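Long-range contacts in methionine gamma-lyase (Trichomonas vaginalis, PDB 1E5E), which belongs to the PLP-dependent enzymes of the Cys/Met metabolism family, built on the aminotransferase-like fold and assembled from four chains: residues T148-F153 with L180-N185; H205-Y210 with A219-G224; M311-L316 with D369-L374. One frame throughout, in Å; residues are numbered along the deposited sequence.

Interaction 1: T148-F153 with L180-N185; sequences TKIVYF and LVIADN. With PPJ (N-(hydroxy{3-hydroxy-2-methyl-5-[(phosphonooxy)methyl]pyridin-4-yl}methyl)norvaline), chain C.
Tyr-152 and Asp-184 reach the same water from adjacent strands. Tyr-152 OH gives its hydrogen to the water at 2.7 Å, in the plane of the ring, and the water gives one to Asp-184 OD2. Asp-184 OD2 also sits 2.6 Å from N1 of the bound PPJ, so a protonated pyridine nitrogen would probably be stabilised there. Thr-186 holds the other carboxylate oxygen, OD1, by a hydrogen bond, and the two anchors together fix the rotation of the group. With CG anti to the backbone N (chi1 175°), the carboxylate is carried beyond the strand end toward the ligand.

Behind this polar end the packing is apolar. Ile-182 lays CG2 against Tyr-152 CD2 at 3.6 Å, while its CD1 reaches Ile-150 CG2. On the other face of the sheet the Phe-153 ring swings back over the neighbouring strand, bringing CE2 to 3.5 Å from Val-181 CG1 and CE1 close to Ala-183 CB. Helix 86-97 packs on the Tyr-152 and Ile-182 face, helix 166-174 on the Phe-153 and Val-181 face.

Five backbone hydrogen bonds set the parallel register, from Leu-180 N to Lys-149 O at 2.7 Å through to Asp-184 N to Phe-153 O at 3.0 Å. The two strands, joined through helix 166-174, form a beta-alpha-beta crossover whose C-terminal strand end opens on the cofactor site, as in other PLP-dependent enzymes.

Interaction 2: H205-Y210 with A219-G224; sequences HSATKY and AGLICG. With PPJ (N-(hydroxy{3-hydroxy-2-methyl-5-[(phosphonooxy)methyl]pyridin-4-yl}methyl)norvaline), chain C.
Thr-208 OG1 links the two segments to the bound ligand: it accepts the backbone N-H of Ala-219 at 3.0 Å, nearly straight at 162°, and donates to phosphate oxygen OP1 of PPJ at 2.7 Å. Ser-206 OG gives a second hydrogen bond to the same OP1, also 2.7 Å long. Its chi1 of 168° sets the hydroxyl opposite the backbone N and turns it to the phosphate. Two short bonds from one turn thus grip a single oxygen, and the backbone N atoms of Gly-86 and Met-87 also bond to PPJ.

Among the backbone bonds, His-205 and Leu-221 form an antiparallel hydrogen-bonded pair, each N to the other's O at 2.9 Å. Beyond it Ser-206 and Gly-220 make a non-hydrogen-bonded pair. Ala-219 O then receives two weak bonds, from the N atoms of Ala-207 and Thr-208, as the chain leaves the strand in a type I turn from Ser-206 to Lys-209.

Apart from these bonds the packing is slight. Ala-207 CB meets Leu-221 CD1 at 3.5 Å, and Cys-223 SG lies at the edge of the His-205 ring, whose NE2 is hydrogen-bonded to Glu-75.

In one of its two modelled conformers Lys-209, ending the turn, brings CE near PPJ C4A. A strand end and turn that hold the phosphate and place a lysine beside the ligand are characteristic of the cofactor pocket of PLP-dependent enzymes.

Interaction 3: M311-L316 with D369-L374; sequences MITFIL and DGMIRL. With PPJ (N-(hydroxy{3-hydroxy-2-methyl-5-[(phosphonooxy)methyl]pyridin-4-yl}methyl)norvaline), chain C.
Phe-314 lays one face of its ring over Ile-372, whose CB stands 4.0 Å from the ring centroid and 16° off the normal, a CH-pi contact. With chi1 at 61° CG sits between the backbone N and the carbonyl carbon, which turns the ring across the partner strand, where CE1 and CZ also meet Ile-372 CG2. Ile-372 CD1 extends the patch to Leu-316 CD1, and helices 260-279 and 319-328 cover it.

The strands are neighbours in the antiparallel part of the smaller sheet, which in the PLP-dependent aminotransferase fold belongs to the C-terminal domain. Ile-312 with Leu-374 and Phe-314 with Ile-372 are hydrogen-bonded pairs. Each pair has two backbone bonds; the shortest of the four, from Ile-372 N to Phe-314 O, is 2.7 Å. Past them Gly-370 O takes a weak bond from Leu-316 N.

The opposite face is mixed in character. Thr-313 CG2 presses on Met-371 CG at 3.4 Å, tighter than ordinary carbon contact, while Thr-313 OG1 is hydrogen-bonded to the carbonyl of Pro-159. Ile-315 CD1 meets Met-371 CE farther along. Met-311 folds its methyl CE back to 3.7 Å from Arg-373 CD, against the arginine's aliphatic stem.

Arg-373 bends at chi3 and sends its guanidinium to the ligand, with the carboxylate lying at its edge. NH1 bonds to PPJ O at 2.7 Å and also to Asn-158 OD1, and NH2 bonds to PPJ OXT at 2.9 Å with an N-H...O angle of 169°.

Overall arrangement
All three contacts are buried, but they belong to two sheets. Interactions 1 and 2 lie in the larger one, where strands 180-184 and 202-206 are neighbours, and Asn-185 O touches His-205 CE1. Interaction 3 belongs to the smaller sheet, its centre about 24 Å from that of interaction 2, yet Tyr-210 OH packs against Met-311 SD. Interaction 1 is a parallel pairing with apolar cover on both faces, interaction 2 a short antiparallel pairing dominated by polar turn chemistry, and interaction 3 the most extensive interface. Each meets a different part of PPJ: the pyridine nitrogen, the phosphate and the carboxylate respectively.

Interaction 1: T148-F153 with L180-N185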
loop_
_atom_site.group_PDB
_atom_site.type_symbol
_atom_site.label_atom_id
_atom_site.label_comp_id
_atom_site.label_asym_id
_atom_site.label_seq_id
_atom_site.Cartn_x
_atom_site.Cartn_y
_atom_site.Cartn_z
ATOM N N THR A 148 -12.471 42.300 9.750
ATOM C CA THR A 148 -12.338 41.422 8.583
ATOM C C THR A 148 -10.946 40.801 8.588
ATOM O O THR A 148 -9.958 41.529 8.520
ATOM C CB THR A 148 -12.604 42.179 7.256
ATOM O OG1 THR A 148 -14.008 42.456 7.218
ATOM C CG2 THR A 148 -12.229 41.314 6.043
ATOM N N LYS A 149 -10.846 39.491 8.661
ATOM C CA LYS A 149 -9.532 38.820 8.616
ATOM C C LYS A 149 -9.180 38.112 7.311
ATOM O O LYS A 149 -8.015 37.784 7.024
ATOM C CB LYS A 149 -9.591 37.716 9.697
ATOM C CG LYS A 149 -9.830 38.313 11.078
ATOM C CD LYS A 149 -8.656 39.249 11.452
ATOM C CE LYS A 149 -9.008 39.738 12.881
ATOM N NZ LYS A 149 -8.181 40.925 13.208
ATOM N N ILE A 150 -10.198 37.605 6.637
ATOM C CA ILE A 150 -10.063 36.811 5.444
ATOM C C ILE A 150 -10.997 37.205 4.291
ATOM O O ILE A 150 -12.176 37.520 4.471
ATOM C CB ILE A 150 -10.357 35.315 5.743
ATOM C CG1 ILE A 150 -9.326 34.738 6.723
ATOM C CG2 ILE A 150 -10.347 34.472 4.471
ATOM C CD1 ILE A 150 -9.736 33.403 7.310
ATOM N N VAL A 151 -10.402 37.219 3.093
ATOM C CA VAL A 151 -11.212 37.318 1.883
ATOM C C VAL A 151 -10.919 35.997 1.129
ATOM O O VAL A 151 -9.753 35.727 0.830
ATOM C CB VAL A 151 -10.880 38.542 1.053
ATOM C CG1 VAL A 151 -11.620 38.449 -0.276
ATOM C CG2 VAL A 151 -11.286 39.818 1.797
ATOM N N TYR A 152 -11.932 35.235 0.766
ATOM C CA TYR A 152 -11.769 33.894 0.225
ATOM C C TYR A 152 -12.543 33.729 -1.077
ATOM O O TYR A 152 -13.682 34.208 -1.136
ATOM C CB TYR A 152 -12.338 32.878 1.264
ATOM C CG TYR A 152 -12.181 31.414 0.917
ATOM C CD1 TYR A 152 -13.104 30.787 0.087
ATOM C CD2 TYR A 152 -11.123 30.655 1.406
ATOM C CE1 TYR A 152 -12.980 29.443 -0.247
ATOM C CE2 TYR A 152 -10.979 29.310 1.102
ATOM C CZ TYR A 152 -11.890 28.718 0.265
ATOM O OH TYR A 152 -11.769 27.381 -0.036
ATOM N N PHE A 153 -11.958 33.083 -2.083
ATOM C CA PHE A 153 -12.640 32.845 -3.343
ATOM C C PHE A 153 -12.068 31.626 -4.078
ATOM O O PHE A 153 -10.980 31.136 -3.740
ATOM C CB PHE A 153 -12.512 34.072 -4.284
ATOM C CG PHE A 153 -11.114 34.479 -4.546
ATOM C CD1 PHE A 153 -10.358 33.876 -5.569
ATOM C CD2 PHE A 153 -10.533 35.535 -3.894
ATOM C CE1 PHE A 153 -9.051 34.205 -5.778
ATOM C CE2 PHE A 153 -9.231 35.916 -4.144
ATOM C CZ PHE A 153 -8.485 35.267 -5.103
ATOM N N LEU A 180 -6.210 38.582 5.155
ATOM C CA LEU A 180 -5.560 37.504 4.372
ATOM C C LEU A 180 -6.429 37.119 3.183
ATOM O O LEU A 180 -7.636 36.900 3.353
ATOM C CB LEU A 180 -5.348 36.300 5.324
ATOM C CG LEU A 180 -4.117 36.511 6.233
ATOM C CD1 LEU A 180 -3.938 35.384 7.224
ATOM C CD2 LEU A 180 -2.854 36.676 5.374
ATOM N N VAL A 181 -5.819 37.082 2.005
ATOM C CA VAL A 181 -6.578 36.638 0.837
ATOM C C VAL A 181 -6.220 35.174 0.618
ATOM O O VAL A 181 -5.044 34.840 0.434
ATOM C CB VAL A 181 -6.291 37.467 -0.414
ATOM C CG1 VAL A 181 -7.103 36.924 -1.595
ATOM C CG2 VAL A 181 -6.699 38.916 -0.076
ATOM N N ILE A 182 -7.215 34.327 0.502
ATOM C CA ILE A 182 -7.031 32.887 0.370
ATOM C C ILE A 182 -7.654 32.450 -0.947
ATOM O O ILE A 182 -8.847 32.741 -1.133
ATOM C CB ILE A 182 -7.665 32.127 1.555
ATOM C CG1 ILE A 182 -7.053 32.556 2.901
ATOM C CG2 ILE A 182 -7.505 30.620 1.357
ATOM C CD1 ILE A 182 -7.720 31.953 4.137
ATOM N N ALA A 183 -6.909 31.815 -1.831
ATOM C CA ALA A 183 -7.531 31.369 -3.101
ATOM C C ALA A 183 -7.579 29.847 -3.159
ATOM O O ALA A 183 -6.554 29.268 -2.769
ATOM C CB ALA A 183 -6.698 31.909 -4.248
ATOM N N ASP A 184 -8.701 29.236 -3.523
ATOM C CA ASP A 184 -8.734 27.765 -3.682
ATOM C C ASP A 184 -8.422 27.497 -5.150
ATOM O O ASP A 184 -9.201 27.788 -6.064
ATOM C CB ASP A 184 -10.046 27.175 -3.190
ATOM C CG ASP A 184 -10.189 25.681 -3.431
ATOM O OD1 ASP A 184 -9.424 25.103 -4.224
ATOM O OD2 ASP A 184 -11.156 25.094 -2.892
ATOM N N ASN A 185 -7.216 27.003 -5.412
ATOM C CA ASN A 185 -6.626 26.820 -6.727
ATOM C C ASN A 185 -6.754 25.418 -7.271
ATOM O O ASN A 185 -6.027 25.060 -8.203
ATOM C CB ASN A 185 -5.135 27.235 -6.662
ATOM C CG ASN A 185 -4.506 27.528 -8.013
ATOM O OD1 ASN A 185 -5.204 28.047 -8.903
ATOM N ND2 ASN A 185 -3.231 27.178 -8.241
HETATM N N1 PPJ C . -12.174 22.679 -2.946
HETATM C C2 PPJ C . -12.694 22.475 -4.174
HETATM C C6 PPJ C . -12.420 21.806 -1.928
HETATM C C2A PPJ C . -12.880 23.465 -5.153
HETATM C C3 PPJ C . -13.333 21.233 -4.372
HETATM O O3 PPJ C . -13.949 21.114 -5.518
HETATM C C4 PPJ C . -13.404 20.242 -3.389
HETATM C C4A PPJ C . -14.085 19.027 -3.699
HETATM C C5 PPJ C . -12.996 20.536 -2.088
HETATM N N PPJ C . -15.046 18.928 -4.636
HETATM C C5A PPJ C . -12.859 19.565 -1.043
HETATM O OP4 PPJ C . -11.830 18.822 -1.286
HETATM P P PPJ C . -11.966 17.357 -0.676
HETATM O OP1 PPJ C . -10.569 16.658 -0.994
HETATM O OP2 PPJ C . -13.159 16.627 -1.365
HETATM O OP3 PPJ C . -12.204 17.392 0.897
HETATM C CA PPJ C . -15.646 17.764 -5.016
HETATM C CB PPJ C . -16.114 16.774 -4.035
HETATM C C PPJ C . -16.589 17.933 -6.075
HETATM C CG PPJ C . -17.254 17.035 -3.119
HETATM C CD PPJ C . -18.433 16.359 -3.637
HETATM O O PPJ C . -16.815 19.128 -6.486
HETATM O OXT PPJ C . -16.847 16.965 -6.915
HETATM O O HOH W 1 -13.492 26.106 -1.705
#

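Interaction 2: H205-Y210 with A219-G224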
loop_
_atom_site.group_PDB
_atom_site.type_symbol
_atom_site.label_atom_id
_atom_site.label_comp_id
_atom_site.label_asym_id
_atom_site.label_seq_id
_atom_site.Cartn_x
_atom_site.Cartn_y
_atom_site.Cartn_z
ATOM N N HIS A 205 -5.723 23.635 -1.917
ATOM C CA HIS A 205 -6.123 22.686 -2.913
ATOM C C HIS A 205 -6.759 21.429 -2.284
ATOM O O HIS A 205 -6.315 20.946 -1.251
ATOM C CB HIS A 205 -4.964 22.036 -3.700
ATOM C CG HIS A 205 -4.154 22.955 -4.560
ATOM N ND1 HIS A 205 -4.460 23.172 -5.891
ATOM C CD2 HIS A 205 -3.072 23.707 -4.292
ATOM C CE1 HIS A 205 -3.581 24.016 -6.394
ATOM N NE2 HIS A 205 -2.733 24.370 -5.437
ATOM N N SER A 206 -7.679 20.876 -3.042
ATOM C CA SER A 206 -8.172 19.537 -2.835
ATOM C C SER A 206 -7.197 18.773 -3.760
ATOM O O SER A 206 -7.337 18.763 -4.985
ATOM C CB SER A 206 -9.581 19.276 -3.321
ATOM O OG SER A 206 -9.848 17.859 -3.311
ATOM N N ALA A 207 -6.185 18.132 -3.156
ATOM C CA ALA A 207 -5.199 17.379 -3.930
ATOM C C ALA A 207 -5.838 16.087 -4.442
ATOM O O ALA A 207 -5.412 15.494 -5.446
ATOM C CB ALA A 207 -3.949 17.082 -3.091
ATOM N N THR A 208 -7.069 15.798 -4.000
ATOM C CA THR A 208 -7.901 14.738 -4.480
ATOM C C THR A 208 -8.184 14.861 -5.980
ATOM O O THR A 208 -8.559 13.871 -6.643
ATOM C CB THR A 208 -9.285 14.803 -3.793
ATOM O OG1 THR A 208 -9.072 14.948 -2.384
ATOM C CG2 THR A 208 -10.189 13.624 -4.145
ATOM N N LYS A 209 -8.073 16.068 -6.519
ATOM C CA LYS A 209 -8.401 16.297 -7.914
ATOM C C LYS A 209 -7.190 16.200 -8.803
ATOM O O LYS A 209 -6.613 15.100 -8.836
ATOM C CB LYS A 209 -9.149 17.638 -8.060
ATOM C CG LYS A 209 -10.169 17.906 -6.964
ATOM C CD LYS A 209 -11.078 16.728 -6.742
ATOM C CE LYS A 209 -12.280 17.009 -5.860
ATOM N NZ LYS A 209 -12.875 15.711 -5.427
ATOM N N TYR A 210 -6.844 17.229 -9.579
ATOM C CA TYR A 210 -5.796 17.140 -10.572
ATOM C C TYR A 210 -4.409 16.750 -10.063
ATOM O O TYR A 210 -3.705 16.006 -10.723
ATOM C CB TYR A 210 -5.632 18.507 -11.287
ATOM C CG TYR A 210 -6.815 18.797 -12.191
ATOM C CD1 TYR A 210 -6.953 18.208 -13.430
ATOM C CD2 TYR A 210 -7.821 19.653 -11.778
ATOM C CE1 TYR A 210 -8.051 18.478 -14.231
ATOM C CE2 TYR A 210 -8.931 19.941 -12.565
ATOM C CZ TYR A 210 -9.038 19.344 -13.806
ATOM O OH TYR A 210 -10.146 19.622 -14.594
ATOM N N ALA A 219 -7.144 14.071 -0.282
ATOM C CA ALA A 219 -6.114 14.813 0.398
ATOM C C ALA A 219 -6.210 16.286 0.033
ATOM O O ALA A 219 -6.875 16.668 -0.933
ATOM C CB ALA A 219 -4.748 14.300 -0.101
ATOM N N GLY A 220 -5.610 17.104 0.887
ATOM C CA GLY A 220 -5.612 18.560 0.710
ATOM C C GLY A 220 -4.193 19.129 0.849
ATOM O O GLY A 220 -3.269 18.488 1.359
ATOM N N LEU A 221 -4.007 20.352 0.341
ATOM C CA LEU A 221 -2.773 21.107 0.496
ATOM C C LEU A 221 -3.009 22.568 0.811
ATOM O O LEU A 221 -3.960 23.203 0.381
ATOM C CB LEU A 221 -1.922 21.059 -0.799
ATOM C CG LEU A 221 -1.558 19.643 -1.296
ATOM C CD1 LEU A 221 -1.463 19.586 -2.816
ATOM C CD2 LEU A 221 -0.289 19.099 -0.637
ATOM N N ILE A 222 -2.106 23.146 1.605
ATOM C CA ILE A 222 -2.124 24.502 2.031
ATOM C C ILE A 222 -0.782 25.117 1.680
ATOM O O ILE A 222 0.193 24.404 1.974
ATOM C CB ILE A 222 -2.312 24.647 3.549
ATOM C CG1 ILE A 222 -3.575 23.938 4.033
ATOM C CG2 ILE A 222 -2.330 26.144 3.902
ATOM C CD1 ILE A 222 -3.607 23.733 5.537
ATOM N N CYS A 223 -0.750 26.224 0.928
ATOM C CA CYS A 223 0.557 26.733 0.498
ATOM C C CYS A 223 0.671 28.225 0.873
ATOM O O CYS A 223 -0.317 28.953 0.632
ATOM C CB CYS A 223 0.686 26.677 -1.028
ATOM S SG CYS A 223 0.334 25.049 -1.719
ATOM N N GLY A 224 1.802 28.638 1.399
ATOM C CA GLY A 224 1.895 30.055 1.796
ATOM C C GLY A 224 3.207 30.275 2.558
ATOM O O GLY A 224 4.165 29.526 2.410
HETATM N N1 PPJ C . -12.174 22.679 -2.946
HETATM C C2 PPJ C . -12.694 22.475 -4.174
HETATM C C6 PPJ C . -12.420 21.806 -1.928
HETATM C C2A PPJ C . -12.880 23.465 -5.153
HETATM C C3 PPJ C . -13.333 21.233 -4.372
HETATM O O3 PPJ C . -13.949 21.114 -5.518
HETATM C C4 PPJ C . -13.404 20.242 -3.389
HETATM C C4A PPJ C . -14.085 19.027 -3.699
HETATM C C5 PPJ C . -12.996 20.536 -2.088
HETATM N N PPJ C . -15.046 18.928 -4.636
HETATM C C5A PPJ C . -12.859 19.565 -1.043
HETATM O OP4 PPJ C . -11.830 18.822 -1.286
HETATM P P PPJ C . -11.966 17.357 -0.676
HETATM O OP1 PPJ C . -10.569 16.658 -0.994
HETATM O OP2 PPJ C . -13.159 16.627 -1.365
HETATM O OP3 PPJ C . -12.204 17.392 0.897
HETATM C CA PPJ C . -15.646 17.764 -5.016
HETATM C CB PPJ C . -16.114 16.774 -4.035
HETATM C C PPJ C . -16.589 17.933 -6.075
HETATM C CG PPJ C . -17.254 17.035 -3.119
HETATM C CD PPJ C . -18.433 16.359 -3.637
HETATM O O PPJ C . -16.815 19.128 -6.486
HETATM O OXT PPJ C . -16.847 16.965 -6.915
#

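Interaction 3: M311-L316 with D369-L374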
loop_
_atom_site.group_PDB
_atom_site.type_symbol
_atom_site.label_atom_id
_atom_site.label_comp_id
_atom_site.label_asym_id
_atom_site.label_seq_id
_atom_site.Cartn_x
_atom_site.Cartn_y
_atom_site.Cartn_z
ATOM N N MET A 311 -12.099 21.737 -16.968
ATOM C CA MET A 311 -13.459 21.857 -16.454
ATOM C C MET A 311 -14.291 22.575 -17.544
ATOM O O MET A 311 -13.868 23.562 -18.144
ATOM C CB MET A 311 -13.594 22.647 -15.141
ATOM C CG MET A 311 -12.814 22.034 -13.950
ATOM S SD MET A 311 -13.216 20.298 -13.678
ATOM C CE MET A 311 -14.886 20.345 -13.125
ATOM N N ILE A 312 -15.511 22.089 -17.747
ATOM C CA ILE A 312 -16.439 22.657 -18.696
ATOM C C ILE A 312 -17.797 22.633 -18.014
ATOM O O ILE A 312 -18.152 21.527 -17.619
ATOM C CB ILE A 312 -16.530 21.877 -20.015
ATOM C CG1 ILE A 312 -15.209 21.813 -20.817
ATOM C CG2 ILE A 312 -17.583 22.541 -20.921
ATOM C CD1 ILE A 312 -15.319 20.862 -22.033
ATOM N N THR A 313 -18.539 23.731 -17.922
ATOM C CA THR A 313 -19.880 23.594 -17.321
ATOM C C THR A 313 -20.934 23.987 -18.353
ATOM O O THR A 313 -20.650 24.924 -19.115
ATOM C CB THR A 313 -19.954 24.460 -16.056
ATOM O OG1 THR A 313 -19.109 23.865 -15.052
ATOM C CG2 THR A 313 -21.382 24.542 -15.530
ATOM N N PHE A 314 -22.037 23.272 -18.489
ATOM C CA PHE A 314 -22.963 23.603 -19.558
ATOM C C PHE A 314 -24.383 23.357 -19.066
ATOM O O PHE A 314 -24.700 22.708 -18.068
ATOM C CB PHE A 314 -22.707 22.904 -20.896
ATOM C CG PHE A 314 -22.789 21.392 -20.827
ATOM C CD1 PHE A 314 -21.755 20.640 -20.266
ATOM C CD2 PHE A 314 -23.852 20.719 -21.356
ATOM C CE1 PHE A 314 -21.821 19.260 -20.200
ATOM C CE2 PHE A 314 -23.950 19.324 -21.304
ATOM C CZ PHE A 314 -22.917 18.604 -20.721
ATOM N N ILE A 315 -25.262 24.088 -19.772
ATOM C CA ILE A 315 -26.693 24.038 -19.464
ATOM C C ILE A 315 -27.449 23.614 -20.714
ATOM O O ILE A 315 -27.204 24.067 -21.845
ATOM C CB ILE A 315 -27.171 25.373 -18.899
ATOM C CG1 ILE A 315 -26.369 25.896 -17.709
ATOM C CG2 ILE A 315 -28.650 25.317 -18.506
ATOM C CD1 ILE A 315 -26.517 27.414 -17.488
ATOM N N LEU A 316 -28.309 22.604 -20.516
ATOM C CA LEU A 316 -29.125 22.119 -21.610
ATOM C C LEU A 316 -30.428 22.946 -21.673
ATOM O O LEU A 316 -31.019 23.289 -20.652
ATOM C CB LEU A 316 -29.518 20.657 -21.515
ATOM C CG LEU A 316 -28.385 19.623 -21.485
ATOM C CD1 LEU A 316 -28.941 18.230 -21.163
ATOM C CD2 LEU A 316 -27.561 19.619 -22.751
ATOM N N ASP A 369 -30.735 24.426 -12.268
ATOM C CA ASP A 369 -30.965 22.984 -12.242
ATOM C C ASP A 369 -30.828 22.367 -13.620
ATOM O O ASP A 369 -30.962 21.150 -13.768
ATOM C CB ASP A 369 -32.308 22.657 -11.584
ATOM C CG ASP A 369 -33.469 23.067 -12.474
ATOM O OD1 ASP A 369 -33.281 23.741 -13.508
ATOM O OD2 ASP A 369 -34.601 22.692 -12.147
ATOM N N GLY A 370 -30.490 23.169 -14.631
ATOM C CA GLY A 370 -30.195 22.602 -15.956
ATOM C C GLY A 370 -28.657 22.479 -16.146
ATOM O O GLY A 370 -28.131 22.033 -17.173
ATOM N N MET A 371 -27.918 22.884 -15.121
ATOM C CA MET A 371 -26.471 22.923 -15.190
ATOM C C MET A 371 -25.818 21.549 -14.979
ATOM O O MET A 371 -26.228 20.773 -14.132
ATOM C CB MET A 371 -26.011 23.922 -14.154
ATOM C CG MET A 371 -24.509 24.206 -14.156
ATOM S SD MET A 371 -24.245 25.715 -13.225
ATOM C CE MET A 371 -24.577 27.023 -14.377
ATOM N N ILE A 372 -24.871 21.242 -15.848
ATOM C CA ILE A 372 -24.070 20.030 -15.801
ATOM C C ILE A 372 -22.590 20.397 -15.663
ATOM O O ILE A 372 -22.150 21.317 -16.378
ATOM C CB ILE A 372 -24.265 19.232 -17.108
ATOM C CG1 ILE A 372 -25.709 18.749 -17.162
ATOM C CG2 ILE A 372 -23.323 18.025 -17.187
ATOM C CD1 ILE A 372 -26.232 18.282 -18.499
ATOM N N ARG A 373 -21.828 19.725 -14.802
ATOM C CA ARG A 373 -20.389 20.022 -14.691
ATOM C C ARG A 373 -19.568 18.840 -15.214
ATOM O O ARG A 373 -19.754 17.688 -14.827
ATOM C CB ARG A 373 -20.010 20.388 -13.255
ATOM C CG ARG A 373 -18.580 20.873 -13.059
ATOM C CD ARG A 373 -18.157 20.810 -11.573
ATOM N NE ARG A 373 -18.009 19.396 -11.166
ATOM C CZ ARG A 373 -17.783 19.012 -9.894
ATOM N NH1 ARG A 373 -17.689 19.907 -8.919
ATOM N NH2 ARG A 373 -17.668 17.721 -9.616
ATOM N N LEU A 374 -18.536 19.094 -16.011
ATOM C CA LEU A 374 -17.759 18.059 -16.662
ATOM C C LEU A 374 -16.285 18.299 -16.344
ATOM O O LEU A 374 -15.907 19.460 -16.477
ATOM C CB LEU A 374 -17.951 18.082 -18.175
ATOM C CG LEU A 374 -17.081 17.229 -19.086
ATOM C CD1 LEU A 374 -17.344 15.728 -18.924
ATOM C CD2 LEU A 374 -17.321 17.665 -20.547
HETATM N N1 PPJ C . -12.174 22.679 -2.946
HETATM C C2 PPJ C . -12.694 22.475 -4.174
HETATM C C6 PPJ C . -12.420 21.806 -1.928
HETATM C C2A PPJ C . -12.880 23.465 -5.153
HETATM C C3 PPJ C . -13.333 21.233 -4.372
HETATM O O3 PPJ C . -13.949 21.114 -5.518
HETATM C C4 PPJ C . -13.404 20.242 -3.389
HETATM C C4A PPJ C . -14.085 19.027 -3.699
HETATM C C5 PPJ C . -12.996 20.536 -2.088
HETATM N N PPJ C . -15.046 18.928 -4.636
HETATM C C5A PPJ C . -12.859 19.565 -1.043
HETATM O OP4 PPJ C . -11.830 18.822 -1.286
HETATM P P PPJ C . -11.966 17.357 -0.676
HETATM O OP1 PPJ C . -10.569 16.658 -0.994
HETATM O OP2 PPJ C . -13.159 16.627 -1.365
HETATM O OP3 PPJ C . -12.204 17.392 0.897
HETATM C CA PPJ C . -15.646 17.764 -5.016
HETATM C CB PPJ C . -16.114 16.774 -4.035
HETATM C C PPJ C . -16.589 17.933 -6.075
HETATM C CG PPJ C . -17.254 17.035 -3.119
HETATM C CD PPJ C . -18.433 16.359 -3.637
HETATM O O PPJ C . -16.815 19.128 -6.486
HETATM O OXT PPJ C . -16.847 16.965 -6.915
#